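Local coordinates for m3DLH protein (Halieaceae bacterium, PDB 7JKA) that probably hydrolyses ester or lactone bonds as a member of the dienelactone hydrolase family, and may also act on phosphotriesters, at residues 156-161 with 182-187; 173-178 with 194-199; 187-192 with 205-210. All coordinates share one frame; numbering follows the deposited sequence.

Overall arrangement
Followed from the N terminus, the chain first leaves strand 150-154 into the loop 156-161, runs along strand 172-178, turns through 182-185 into helix 186-198 and returns on strand 203-208. Contact 1 closes the first loop, bringing 156-161 against the turn that leads into the helix. Contact 2 opens inside that loop and closes beyond it, so the two cross; it lays the C-terminal half of the helix on strand 172-178. Contact 3 follows contact 1 in series, shares E187 with it, crosses contact 2 and sets the helix's first turns against strand 203-208. Together they tie helix 186-198 to strands 172-178 and 203-208 and to the loop after strand 150-154.

Contact 1 of 3, residues 156-161 with 182-187; sequences AGLLPE and PLVQKE
V184 carries the apolar side of this contact, its two methyls reaching for different parts of the loop 156-161. CG1 meets L158 CD1 at 4.0 Å, the two side chains slanting past one another. CG2 instead lies against backbone: it is 3.5 Å from A156 O and 4.3 Å from G157 CA. The split follows from the V184 rotamer, which puts CG1 opposite the backbone N (chi1 -175°) and CG2 opposite the carbonyl carbon. V184 CA comes within 5.1 Å of G157 CA, the closest pair of CA atoms across the two segments.

The polar side is handled by water. The oxygen of a single water accepts hydrogen bonds from both L158 N (3.0 Å) and Q185 N (3.2 Å), so two backbone amides from separate parts of the chain converge on it. Q185 is the N-cap residue of helix 186-198, and the bridge therefore ties the loop to the very start of that helix.

Neighbouring elements extend both kinds of interaction. L158 also packs on L139 of helix 133-143 and on A188 and I189, while the carbonyl of G157 takes a hydrogen bond from T136 OG1.

The arrangement belongs to the C-terminal ends of the parallel strands of the sheet in an alpha/beta-hydrolase fold, where the loop leaving strand 150-154 meets the one leaving strand 172-178. A156 lies near a probable nucleophile elbow around C132, without touching it.

Contact 2 of 3, residues 173-178 with 194-199; sequences VLVCHG and GEWRRD
W196 drives the far end of its indole into the sheet, and V173 and V175, alternate residues of strand 172-178, receive it. The close packing is confined to the six-membered ring. V173 CG1 sits over one face, 4.1 Å from the ring centroid and 23° off the normal, a CH-pi contact displaced toward the rim. V175 CG2 comes instead at the edge, near the ring plane, 3.6 Å from W196 CH2. One valine thus sits over part of one face while the other meets the outer edge, and both cross the indole roughly at right angles. With CG opposite the carbonyl carbon (chi1 -60°), the indole is carried from the helix down to the strand, spanning backbones whose nearest CA atoms, of V173 and W196, are 9.2 Å apart. This is the helix-on-sheet layer of a beta-alpha-beta unit, strand 172-178, helix 186-198 and strand 203-208, within the alpha/beta-hydrolase fold. An alanine in place of W196 would probably open a gap between helix and strand and strip V173 and V175 of the ring they pack on.

On the solvent side, exposed R198 grips D199 side-on in a salt bridge of two hydrogen bonds. R198 NE meets D199 OD1 at 2.7 Å, from above the carboxylate plane; NH1 meets D199 OD2 on the syn side, tilted out of that plane. R198 NH2 forms a salt bridge with E161 OE2.

Contact 3 of 3, residues 187-192 with 205-210; sequences EAIDAV and FTFYGN
I189 and F205 face each other across a backbone separation of 9.3 Å between their CA atoms, the closest CA pair of segments 187-192 and 205-210, and side chains fill the distance. The isoleucine does most of the work from the helix. Its CG2 methyl lies 3.7 Å from F205 CZ, and its CG1 and CD1 lie close to that same atom. Three of its carbons are therefore gathered about the far end of one phenyl ring, which crosses the isoleucine at about a right angle. F205 presents that end because its CG stands opposite the backbone N (chi1 -172°), extending the ring toward the helix.

F207, two residues on, joins at the margin: its CZ is 4.3 Å from I189 CG2. F205 CE1 lies over one face of the F207 ring, displaced toward the rim, so the two aromatics pack on each other as well as on the isoleucine. H177 of strand 172-178 meets both rings, edge-to-face with F207, while V184 packs on I189 and L158 on F205.

All the close contacts between these two segments are carbon to carbon. Their chemistry implies that the helix is held on strand 203-208 here by shape fit and burial of apolar surface, the strand itself being hydrogen-bonded into the sheet through its backbone, with I189 well enclosed and F207 at the solvent margin.

Contact 1 of 3, residues 156-161 with 182-187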
# COMPACT_ATOMS: atom_id res chain seq x y z
N ALA A 156 5.52 -6.71 2.68
CA ALA A 156 5.85 -5.46 3.38
C ALA A 156 6.71 -5.70 4.60
O ALA A 156 6.44 -6.58 5.41
CB ALA A 156 4.57 -4.75 3.82
N GLY A 157 7.72 -4.84 4.76
CA GLY A 157 8.38 -4.75 6.05
C GLY A 157 7.41 -4.27 7.11
O GLY A 157 6.43 -3.56 6.82
N LEU A 158 7.64 -4.69 8.34
CA LEU A 158 6.77 -4.38 9.45
C LEU A 158 7.59 -3.73 10.56
O LEU A 158 8.76 -4.06 10.76
CB LEU A 158 6.10 -5.65 9.98
CG LEU A 158 5.27 -6.36 8.91
CD1 LEU A 158 4.94 -7.78 9.38
CD2 LEU A 158 4.01 -5.58 8.57
N LEU A 159 6.97 -2.81 11.28
CA LEU A 159 7.68 -2.24 12.41
C LEU A 159 6.67 -1.92 13.50
O LEU A 159 5.47 -1.83 13.24
CB LEU A 159 8.47 -0.99 12.01
CG LEU A 159 7.76 0.36 11.94
CD1 LEU A 159 8.80 1.46 11.85
CD2 LEU A 159 6.85 0.39 10.73
N PRO A 160 7.13 -1.74 14.73
CA PRO A 160 6.19 -1.53 15.83
C PRO A 160 5.41 -0.23 15.71
O PRO A 160 5.88 0.77 15.14
CB PRO A 160 7.10 -1.51 17.07
CG PRO A 160 8.31 -2.25 16.64
CD PRO A 160 8.51 -1.87 15.22
N GLU A 161 4.22 -0.24 16.29
CA GLU A 161 3.39 0.95 16.41
C GLU A 161 4.08 2.01 17.27
O GLU A 161 5.06 1.75 17.97
CB GLU A 161 2.05 0.62 17.06
CG GLU A 161 2.20 0.27 18.55
CD GLU A 161 0.87 -0.03 19.25
OE1 GLU A 161 -0.19 -0.03 18.58
OE2 GLU A 161 0.89 -0.28 20.48
N PRO A 182 13.52 -12.59 3.40
CA PRO A 182 14.53 -12.35 4.44
C PRO A 182 14.47 -10.96 5.05
O PRO A 182 15.20 -10.69 6.02
CB PRO A 182 15.85 -12.53 3.69
CG PRO A 182 15.51 -12.02 2.29
CD PRO A 182 14.09 -12.48 2.04
N LEU A 183 13.67 -10.07 4.48
CA LEU A 183 13.67 -8.66 4.86
C LEU A 183 12.60 -8.32 5.89
O LEU A 183 12.50 -7.15 6.29
CB LEU A 183 13.48 -7.78 3.62
CG LEU A 183 14.62 -7.86 2.60
CD1 LEU A 183 14.35 -6.97 1.40
CD2 LEU A 183 15.96 -7.48 3.24
N VAL A 184 11.81 -9.29 6.33
CA VAL A 184 10.80 -9.05 7.36
C VAL A 184 11.27 -9.72 8.64
O VAL A 184 11.54 -10.92 8.68
CB VAL A 184 9.42 -9.54 6.92
CG1 VAL A 184 8.39 -9.17 7.97
CG2 VAL A 184 9.07 -8.92 5.59
N GLN A 185 11.37 -8.92 9.70
CA GLN A 185 11.86 -9.38 10.99
C GLN A 185 10.80 -10.23 11.68
O GLN A 185 9.65 -9.81 11.85
CB GLN A 185 12.22 -8.16 11.83
CG GLN A 185 12.88 -8.44 13.15
CD GLN A 185 13.52 -7.19 13.74
OE1 GLN A 185 12.90 -6.47 14.53
NE2 GLN A 185 14.77 -6.93 13.36
N LYS A 186 11.19 -11.45 12.09
CA LYS A 186 10.24 -12.34 12.74
C LYS A 186 9.71 -11.75 14.04
O LYS A 186 8.55 -11.96 14.40
CB LYS A 186 10.88 -13.70 13.00
CG LYS A 186 11.32 -14.43 11.74
CD LYS A 186 12.33 -15.51 12.07
CE LYS A 186 12.20 -16.71 11.16
NZ LYS A 186 13.13 -17.80 11.60
N GLU A 187 10.55 -11.00 14.76
CA GLU A 187 10.07 -10.29 15.95
C GLU A 187 9.06 -9.22 15.58
O GLU A 187 8.15 -8.94 16.38
CB GLU A 187 11.24 -9.65 16.70
CG GLU A 187 12.33 -10.60 17.14
CD GLU A 187 13.49 -10.66 16.17
OE1 GLU A 187 13.25 -10.90 14.96
OE2 GLU A 187 14.64 -10.45 16.60
O HOH W 1 10.24 -6.00 9.11

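Contact 2 of 3, residues 173-178 with 194-199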
# COMPACT_ATOMS: atom_id res chain seq x y z
N VAL A 173 -7.66 -5.59 8.14
CA VAL A 173 -6.25 -5.64 7.78
C VAL A 173 -5.96 -7.02 7.22
O VAL A 173 -6.37 -8.03 7.81
CB VAL A 173 -5.33 -5.36 8.99
CG1 VAL A 173 -3.88 -5.59 8.58
CG2 VAL A 173 -5.53 -3.96 9.49
N LEU A 174 -5.29 -7.07 6.07
CA LEU A 174 -4.78 -8.32 5.49
C LEU A 174 -3.32 -8.14 5.11
O LEU A 174 -2.99 -7.28 4.30
CB LEU A 174 -5.59 -8.73 4.25
CG LEU A 174 -4.99 -9.88 3.44
CD1 LEU A 174 -4.99 -11.19 4.22
CD2 LEU A 174 -5.80 -10.04 2.19
N VAL A 175 -2.44 -8.94 5.73
CA VAL A 175 -1.01 -8.94 5.42
C VAL A 175 -0.71 -10.15 4.56
O VAL A 175 -0.92 -11.29 5.00
CB VAL A 175 -0.15 -8.98 6.70
CG1 VAL A 175 1.31 -9.19 6.35
CG2 VAL A 175 -0.33 -7.68 7.48
N CYS A 176 -0.23 -9.92 3.33
CA CYS A 176 0.21 -11.00 2.44
C CYS A 176 1.73 -11.05 2.47
O CYS A 176 2.41 -10.18 1.91
CB CYS A 176 -0.29 -10.80 1.01
SG CYS A 176 -2.10 -10.66 0.90
N HIS A 177 2.27 -12.09 3.09
CA HIS A 177 3.67 -12.17 3.48
C HIS A 177 4.33 -13.36 2.79
O HIS A 177 3.80 -14.48 2.83
CB HIS A 177 3.75 -12.34 5.00
CG HIS A 177 5.13 -12.59 5.52
ND1 HIS A 177 6.12 -11.64 5.48
CD2 HIS A 177 5.66 -13.68 6.14
CE1 HIS A 177 7.22 -12.14 6.02
NE2 HIS A 177 6.97 -13.37 6.43
N GLY A 178 5.49 -13.14 2.19
CA GLY A 178 6.28 -14.22 1.65
C GLY A 178 7.04 -14.91 2.76
O GLY A 178 7.82 -14.28 3.46
N GLY A 194 0.67 -8.95 17.97
CA GLY A 194 0.31 -8.66 19.35
C GLY A 194 -0.49 -7.37 19.49
O GLY A 194 -1.41 -7.30 20.30
N GLU A 195 -0.13 -6.34 18.71
CA GLU A 195 -0.90 -5.10 18.69
C GLU A 195 -2.32 -5.36 18.25
O GLU A 195 -3.29 -4.91 18.88
CB GLU A 195 -0.24 -4.08 17.75
CG GLU A 195 1.17 -3.70 18.14
CD GLU A 195 1.92 -3.01 17.04
OE1 GLU A 195 1.35 -2.78 15.95
OE2 GLU A 195 3.11 -2.71 17.26
N TRP A 196 -2.47 -6.12 17.16
CA TRP A 196 -3.78 -6.32 16.58
C TRP A 196 -4.63 -7.25 17.44
O TRP A 196 -5.85 -7.07 17.50
CB TRP A 196 -3.63 -6.84 15.15
CG TRP A 196 -2.86 -5.86 14.29
CD1 TRP A 196 -2.65 -4.52 14.54
CD2 TRP A 196 -2.18 -6.15 13.05
NE1 TRP A 196 -1.90 -3.97 13.53
CE2 TRP A 196 -1.60 -4.94 12.60
CE3 TRP A 196 -2.02 -7.31 12.28
CZ2 TRP A 196 -0.86 -4.86 11.43
CZ3 TRP A 196 -1.30 -7.24 11.10
CH2 TRP A 196 -0.74 -6.01 10.68
N ARG A 197 -4.02 -8.23 18.13
CA ARG A 197 -4.75 -9.06 19.08
C ARG A 197 -5.23 -8.22 20.26
O ARG A 197 -6.38 -8.33 20.69
CB ARG A 197 -3.86 -10.21 19.58
CG ARG A 197 -3.59 -11.28 18.53
CD ARG A 197 -2.78 -12.45 19.10
NE ARG A 197 -3.54 -13.18 20.11
CZ ARG A 197 -3.19 -14.35 20.61
NH1 ARG A 197 -2.07 -14.94 20.19
NH2 ARG A 197 -3.94 -14.94 21.54
N ARG A 198 -4.34 -7.38 20.80
CA ARG A 198 -4.71 -6.53 21.93
C ARG A 198 -5.91 -5.65 21.60
O ARG A 198 -6.82 -5.50 22.42
CB ARG A 198 -3.52 -5.66 22.32
CG ARG A 198 -3.82 -4.65 23.42
CD ARG A 198 -2.75 -3.57 23.42
NE ARG A 198 -2.80 -2.79 22.18
CZ ARG A 198 -1.75 -2.19 21.62
NH1 ARG A 198 -1.91 -1.52 20.50
NH2 ARG A 198 -0.55 -2.27 22.17
N ASP A 199 -5.92 -5.06 20.41
CA ASP A 199 -6.95 -4.09 20.08
C ASP A 199 -8.13 -4.71 19.36
O ASP A 199 -9.04 -3.99 18.94
CB ASP A 199 -6.35 -2.97 19.22
CG ASP A 199 -5.27 -2.20 19.96
OD1 ASP A 199 -5.27 -2.22 21.21
OD2 ASP A 199 -4.41 -1.61 19.27

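Contact 3 of 3, residues 187-192 with 205-210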
# COMPACT_ATOMS: atom_id res chain seq x y z
N GLU A 187 10.55 -11.00 14.76
CA GLU A 187 10.07 -10.29 15.95
C GLU A 187 9.06 -9.22 15.58
O GLU A 187 8.15 -8.94 16.38
CB GLU A 187 11.24 -9.65 16.70
CG GLU A 187 12.33 -10.60 17.14
CD GLU A 187 13.49 -10.66 16.17
OE1 GLU A 187 13.25 -10.90 14.96
OE2 GLU A 187 14.64 -10.45 16.60
N ALA A 188 9.19 -8.61 14.40
CA ALA A 188 8.24 -7.58 14.00
C ALA A 188 6.90 -8.19 13.64
O ALA A 188 5.87 -7.56 13.87
CB ALA A 188 8.78 -6.77 12.82
N ILE A 189 6.89 -9.41 13.10
CA ILE A 189 5.63 -10.10 12.87
C ILE A 189 4.94 -10.35 14.20
O ILE A 189 3.76 -10.04 14.38
CB ILE A 189 5.86 -11.42 12.10
CG1 ILE A 189 6.41 -11.14 10.69
CG2 ILE A 189 4.59 -12.24 12.05
CD1 ILE A 189 6.74 -12.39 9.92
N ASP A 190 5.68 -10.88 15.17
CA ASP A 190 5.12 -11.10 16.50
C ASP A 190 4.57 -9.80 17.08
O ASP A 190 3.51 -9.80 17.72
CB ASP A 190 6.17 -11.70 17.42
CG ASP A 190 6.48 -13.15 17.12
OD1 ASP A 190 5.80 -13.77 16.27
OD2 ASP A 190 7.42 -13.68 17.74
N ALA A 191 5.29 -8.69 16.88
CA ALA A 191 4.88 -7.42 17.47
C ALA A 191 3.55 -6.95 16.91
O ALA A 191 2.63 -6.62 17.67
CB ALA A 191 5.96 -6.37 17.24
N VAL A 192 3.41 -6.93 15.58
CA VAL A 192 2.18 -6.39 15.02
C VAL A 192 1.02 -7.31 15.32
O VAL A 192 -0.09 -6.84 15.61
CB VAL A 192 2.30 -6.11 13.50
CG1 VAL A 192 3.46 -5.13 13.23
CG2 VAL A 192 2.43 -7.39 12.68
N PHE A 205 -3.38 -12.58 8.51
CA PHE A 205 -1.97 -12.57 8.14
C PHE A 205 -1.70 -13.91 7.48
O PHE A 205 -1.86 -14.95 8.11
CB PHE A 205 -1.11 -12.36 9.39
CG PHE A 205 0.36 -12.13 9.12
CD1 PHE A 205 1.14 -13.11 8.53
CD2 PHE A 205 0.96 -10.95 9.53
CE1 PHE A 205 2.50 -12.91 8.32
CE2 PHE A 205 2.32 -10.75 9.33
CZ PHE A 205 3.07 -11.72 8.70
N THR A 206 -1.35 -13.89 6.19
CA THR A 206 -1.10 -15.11 5.43
C THR A 206 0.38 -15.24 5.10
O THR A 206 0.98 -14.33 4.51
CB THR A 206 -1.95 -15.16 4.16
OG1 THR A 206 -3.34 -15.15 4.54
CG2 THR A 206 -1.63 -16.40 3.33
N PHE A 207 0.95 -16.36 5.51
CA PHE A 207 2.28 -16.81 5.09
C PHE A 207 2.12 -17.56 3.77
O PHE A 207 1.47 -18.62 3.73
CB PHE A 207 2.90 -17.74 6.13
CG PHE A 207 3.35 -17.06 7.40
CD1 PHE A 207 2.43 -16.63 8.35
CD2 PHE A 207 4.70 -16.92 7.67
CE1 PHE A 207 2.86 -16.04 9.54
CE2 PHE A 207 5.15 -16.33 8.87
CZ PHE A 207 4.21 -15.88 9.79
N TYR A 208 2.71 -17.03 2.70
CA TYR A 208 2.74 -17.71 1.40
C TYR A 208 4.08 -18.43 1.28
O TYR A 208 5.13 -17.80 1.09
CB TYR A 208 2.54 -16.72 0.26
CG TYR A 208 1.13 -16.18 0.22
CD1 TYR A 208 0.11 -16.92 -0.37
CD2 TYR A 208 0.82 -14.92 0.74
CE1 TYR A 208 -1.20 -16.41 -0.43
CE2 TYR A 208 -0.46 -14.42 0.69
CZ TYR A 208 -1.47 -15.17 0.09
OH TYR A 208 -2.76 -14.69 0.03
N GLY A 209 4.06 -19.76 1.39
CA GLY A 209 5.30 -20.49 1.45
C GLY A 209 6.19 -20.35 0.24
O GLY A 209 7.41 -20.38 0.35
N ASN A 210 5.59 -20.18 -0.94
CA ASN A 210 6.41 -20.18 -2.15
C ASN A 210 7.32 -18.96 -2.25
O ASN A 210 8.29 -18.98 -3.00
CB ASN A 210 5.51 -20.20 -3.39
CG ASN A 210 4.74 -21.50 -3.57
OD1 ASN A 210 5.14 -22.57 -3.08
ND2 ASN A 210 3.64 -21.42 -4.31